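Local coordinates for LPXTG cell wall anchor domain-containing protein (Lactobacillus rhamnosus, PDB 7CBS) that serves as the SpaB basal pilin of the adhesive SpaCBA pilus and probably links the sortase-assembled fibre to the cell wall, at residues 82-85 / 90-93; 75-80 / 151-156. All blocks are in the same frame, centred on the assembly; numbering follows the deposited sequence.

Overall arrangement
Two contacts taken from one N-terminal pilin domain illustrate how a short helical excursion is folded back on a beta-sheet. Contact 2 (75-80 with 151-156) lays helix 74-84 across strand 152-155 and closes a long loop of chain; contact 1 (82-85 with 90-93), nested inside that loop, joins the end of the same helix to helix 88-95. Their centres lie about 9 Å apart, on the same side of the chain's centre. Phe77 bridges them, its CE1 lying 3.8 Å from Ala91 CB, and the Gln92 side chain probably hydrogen-bonds Val153 O. Both helices thus lie against one another and against strand 152-155, so the helical part between strands 67-72 and 107-112 packs on the sheet of this pilin domain.

Contact 1 of 2, residues 82-85 / 90-93; sequences SKNG and VAQT
Asn84 and Ala91 bring the two backbones closest, their CA atoms 8.2 Å apart where the last turn of helix 74-84 faces helix 88-95. At this spacing the side chains meet only lightly, through one amide. The nitrogen of Asn84 is the atom that touches: ND2 lies 4.2 Å from Val90 CG1, and the same ND2 stands 4.2 Å from Ala91 CB. It therefore rests against methyl groups of two successive residues, of which Val90 is exposed and Ala91 buried. The Asn84 and Val90 side chains slide past each other in opposite directions, and no hydrogen bond crosses between the segments.

The oxygen of the amide is turned to the link between the helices. Asn84 OD1 accepts a hydrogen bond from Ala87 N and a weak one from Gly86 N, which ties the side chain to that link. Its CG sits between the backbone N and the carbonyl carbon (chi1 67°), a placement that sends the amide across to the second helix. Val90 meets it with CG1, the branch held anti to the backbone N (chi1 170°). Just beyond Asn84, Gly85 leaves helical geometry with a positive phi of 96°, and the chain turns back toward helix 88-95, so that two consecutive helices are joined by a short turn. Farther in, Ala91 also touches Val81 of helix 74-84, and helix 88-95 thereby takes its place beside both helix 74-84 and strand 152-155.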
loop_
_atom_site.group_PDB
_atom_site.type_symbol
_atom_site.label_atom_id
_atom_site.label_comp_id
_atom_site.label_asym_id
_atom_site.label_seq_id
_atom_site.Cartn_x
_atom_site.Cartn_y
_atom_site.Cartn_z
ATOM N N SER A 82 21.298 -6.425 18.444
ATOM C CA SER A 82 22.262 -7.554 18.525
ATOM C C SER A 82 23.327 -7.264 19.589
ATOM O O SER A 82 23.775 -8.220 20.234
ATOM C CB SER A 82 22.891 -7.836 17.186
ATOM O OG SER A 82 21.919 -8.242 16.246
ATOM N N LYS A 83 23.709 -5.993 19.759
ATOM C CA LYS A 83 24.710 -5.539 20.760
ATOM C C LYS A 83 24.115 -5.597 22.174
ATOM O O LYS A 83 24.853 -6.016 23.097
ATOM C CB LYS A 83 25.167 -4.108 20.451
ATOM C CG LYS A 83 26.431 -3.951 19.615
ATOM C CD LYS A 83 26.540 -4.748 18.321
ATOM C CE LYS A 83 27.194 -3.982 17.183
ATOM N NZ LYS A 83 28.458 -3.323 17.589
ATOM N N ASN A 84 22.850 -5.187 22.347
ATOM C CA ASN A 84 22.230 -4.953 23.682
ATOM C C ASN A 84 21.585 -6.243 24.210
ATOM O O ASN A 84 21.306 -6.296 25.425
ATOM C CB ASN A 84 21.269 -3.758 23.678
ATOM C CG ASN A 84 20.016 -3.942 22.845
ATOM O OD1 ASN A 84 19.548 -5.058 22.632
ATOM N ND2 ASN A 84 19.448 -2.839 22.390
ATOM N N GLY A 85 21.375 -7.245 23.351
ATOM C CA GLY A 85 20.888 -8.582 23.749
ATOM C C GLY A 85 19.385 -8.735 23.586
ATOM O O GLY A 85 18.772 -9.429 24.421
ATOM N N VAL A 90 14.410 -0.512 23.768
ATOM C CA VAL A 90 15.650 0.254 24.098
ATOM C C VAL A 90 16.255 0.796 22.799
ATOM O O VAL A 90 16.697 1.961 22.799
ATOM C CB VAL A 90 16.657 -0.611 24.883
ATOM C CG1 VAL A 90 18.015 0.067 25.022
ATOM C CG2 VAL A 90 16.118 -0.990 26.256
ATOM N N ALA A 91 16.258 -0.008 21.733
ATOM C CA ALA A 91 16.824 0.330 20.404
ATOM C C ALA A 91 15.909 1.328 19.680
ATOM O O ALA A 91 16.434 2.218 18.974
ATOM C CB ALA A 91 17.020 -0.930 19.593
ATOM N N GLN A 92 14.590 1.183 19.842
ATOM C CA GLN A 92 13.579 2.136 19.310
ATOM C C GLN A 92 13.808 3.511 19.943
ATOM O O GLN A 92 13.756 4.508 19.207
ATOM C CB GLN A 92 12.156 1.649 19.593
ATOM C CG GLN A 92 11.675 0.582 18.623
ATOM C CD GLN A 92 10.234 0.222 18.873
ATOM O OE1 GLN A 92 9.891 -0.376 19.889
ATOM N NE2 GLN A 92 9.369 0.590 17.937
ATOM N N THR A 93 14.045 3.551 21.257
ATOM C CA THR A 93 14.246 4.791 22.056
ATOM C C THR A 93 15.587 5.438 21.689
ATOM O O THR A 93 15.623 6.672 21.594
ATOM C CB THR A 93 14.166 4.495 23.559
ATOM O OG1 THR A 93 12.833 4.056 23.829
ATOM C CG2 THR A 93 14.497 5.693 24.421
#

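Contact 2 of 2, residues 75-80 / 151-156; sequences ADFWQL and NLVVVM
Phe77 and Val155 meet most closely here, with Phe77 CZ 3.5 Å from Val155 CG2. Their side chains cross at about a right angle, and the CG2 methyl also comes within 3.8 Å of Phe77 CE2, so it sits by the far end of the ring. Farther back along the ring, Val153 CG1 lies 4.0 Å from Phe77 CD1. The two valines, alternate residues whose side chains project from one side of the strand, thus share a single phenyl group. With CG anti to the backbone N (chi1 -175°), Phe77 extends from the helix toward the strand, where Val134 and Leu95 add to the surroundings of this buried ring.

The underlying motif is a helix laid across a beta-sheet: the axes of 75-80 and 152-155 approach to 11.1 Å at a signed crossing angle of -81°. Strand 152-155 pairs antiparallel with strand 131-141 in the mixed sheet of this pilin domain, and the intervening Val154 points away from the helix, its side chain meeting Leu170 instead.

Whereas the buried Phe77 touches two valines, the partly exposed Trp78 meets Val155 alone across the segments. There the approach is made by the indole's outer six-membered ring, with Trp78 CH2 4.0 Å from the other methyl, Val155 CG1, so that the two branches of this valine serve different aromatic rings. The indole itself is held from two directions: Phe77 CD2 lies 3.6 Å above one face, offset toward the rim, and Trp78 NE1 is hydrogen-bonded to Ala132 O on the neighbouring strand.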
loop_
_atom_site.group_PDB
_atom_site.type_symbol
_atom_site.label_atom_id
_atom_site.label_comp_id
_atom_site.label_asym_id
_atom_site.label_seq_id
_atom_site.Cartn_x
_atom_site.Cartn_y
_atom_site.Cartn_z
ATOM N N ALA A 75 19.829 -1.329 9.303
ATOM C CA ALA A 75 21.177 -1.874 9.611
ATOM C C ALA A 75 21.609 -1.438 11.015
ATOM O O ALA A 75 22.066 -2.312 11.783
ATOM C CB ALA A 75 22.186 -1.436 8.577
ATOM N N ASP A 76 21.495 -0.142 11.324
ATOM C CA ASP A 76 21.846 0.435 12.650
ATOM C C ASP A 76 20.939 -0.179 13.720
ATOM O O ASP A 76 21.455 -0.515 14.804
ATOM C CB ASP A 76 21.748 1.965 12.654
ATOM C CG ASP A 76 22.845 2.650 11.855
ATOM O OD1 ASP A 76 23.906 2.025 11.668
ATOM O OD2 ASP A 76 22.631 3.804 11.419
ATOM N N PHE A 77 19.648 -0.337 13.421
ATOM C CA PHE A 77 18.635 -0.869 14.372
ATOM C C PHE A 77 19.031 -2.283 14.809
ATOM O O PHE A 77 19.121 -2.505 16.025
ATOM C CB PHE A 77 17.220 -0.846 13.786
ATOM C CG PHE A 77 16.164 -1.280 14.775
ATOM C CD1 PHE A 77 15.634 -0.380 15.688
ATOM C CD2 PHE A 77 15.739 -2.599 14.834
ATOM C CE1 PHE A 77 14.685 -0.780 16.619
ATOM C CE2 PHE A 77 14.791 -3.000 15.764
ATOM C CZ PHE A 77 14.262 -2.086 16.657
ATOM N N TRP A 78 19.254 -3.199 13.864
ATOM C CA TRP A 78 19.537 -4.633 14.162
ATOM C C TRP A 78 20.936 -4.791 14.770
ATOM O O TRP A 78 21.139 -5.761 15.513
ATOM C CB TRP A 78 19.365 -5.511 12.918
ATOM C CG TRP A 78 17.949 -5.550 12.438
ATOM C CD1 TRP A 78 17.492 -5.258 11.186
ATOM C CD2 TRP A 78 16.790 -5.863 13.230
ATOM N NE1 TRP A 78 16.131 -5.388 11.140
ATOM C CE2 TRP A 78 15.673 -5.754 12.379
ATOM C CE3 TRP A 78 16.589 -6.234 14.567
ATOM C CZ2 TRP A 78 14.375 -5.998 12.823
ATOM C CZ3 TRP A 78 15.306 -6.475 15.004
ATOM C CH2 TRP A 78 14.215 -6.350 14.143
ATOM N N GLN A 79 21.847 -3.867 14.458
ATOM C CA GLN A 79 23.220 -3.814 15.022
ATOM C C GLN A 79 23.116 -3.455 16.509
ATOM O O GLN A 79 23.849 -4.058 17.309
ATOM C CB GLN A 79 24.070 -2.817 14.228
ATOM N N LEU A 80 22.218 -2.530 16.860
ATOM C CA LEU A 80 21.981 -2.048 18.250
ATOM C C LEU A 80 21.312 -3.158 19.068
ATOM O O LEU A 80 21.761 -3.411 20.204
ATOM C CB LEU A 80 21.102 -0.794 18.197
ATOM C CG LEU A 80 21.859 0.524 18.065
ATOM C CD1 LEU A 80 20.902 1.661 17.777
ATOM C CD2 LEU A 80 22.662 0.801 19.321
ATOM N N ASN A 151 10.075 11.854 17.479
ATOM C CA ASN A 151 10.557 10.928 16.419
ATOM C C ASN A 151 9.985 9.536 16.712
ATOM O O ASN A 151 9.848 9.198 17.899
ATOM C CB ASN A 151 12.084 10.889 16.332
ATOM C CG ASN A 151 12.731 12.259 16.321
ATOM O OD1 ASN A 151 12.307 13.144 15.587
ATOM N ND2 ASN A 151 13.776 12.436 17.116
ATOM N N LEU A 152 9.652 8.767 15.673
ATOM C CA LEU A 152 9.063 7.404 15.783
ATOM C C LEU A 152 9.916 6.425 14.979
ATOM O O LEU A 152 10.124 6.671 13.773
ATOM C CB LEU A 152 7.626 7.414 15.248
ATOM C CG LEU A 152 6.563 8.050 16.140
ATOM C CD1 LEU A 152 5.253 8.154 15.372
ATOM C CD2 LEU A 152 6.367 7.260 17.431
ATOM N N VAL A 153 10.408 5.373 15.635
ATOM C CA VAL A 153 11.125 4.235 14.994
ATOM C C VAL A 153 10.142 3.067 14.892
ATOM O O VAL A 153 9.738 2.546 15.945
ATOM C CB VAL A 153 12.397 3.851 15.776
ATOM C CG1 VAL A 153 13.000 2.563 15.245
ATOM C CG2 VAL A 153 13.430 4.973 15.757
ATOM N N VAL A 154 9.770 2.694 13.668
ATOM C CA VAL A 154 8.743 1.654 13.369
ATOM C C VAL A 154 9.454 0.423 12.804
ATOM O O VAL A 154 10.228 0.582 11.831
ATOM C CB VAL A 154 7.678 2.181 12.389
ATOM C CG1 VAL A 154 6.571 1.160 12.153
ATOM C CG2 VAL A 154 7.109 3.511 12.850
ATOM N N VAL A 155 9.187 -0.746 13.386
ATOM C CA VAL A 155 9.746 -2.056 12.952
ATOM C C VAL A 155 8.681 -2.787 12.130
ATOM O O VAL A 155 7.526 -2.874 12.590
ATOM C CB VAL A 155 10.202 -2.888 14.167
ATOM C CG1 VAL A 155 10.831 -4.203 13.736
ATOM C CG2 VAL A 155 11.156 -2.098 15.062
ATOM N N MET A 156 9.056 -3.282 10.951
ATOM C CA MET A 156 8.171 -4.089 10.075
ATOM C C MET A 156 8.113 -5.514 10.632
ATOM O O MET A 156 8.787 -6.406 10.083
ATOM C CB MET A 156 8.668 -4.064 8.625
ATOM C CG MET A 156 8.654 -2.668 8.021
ATOM S SD MET A 156 6.983 -1.962 7.925
ATOM C CE MET A 156 7.245 -0.345 8.665
#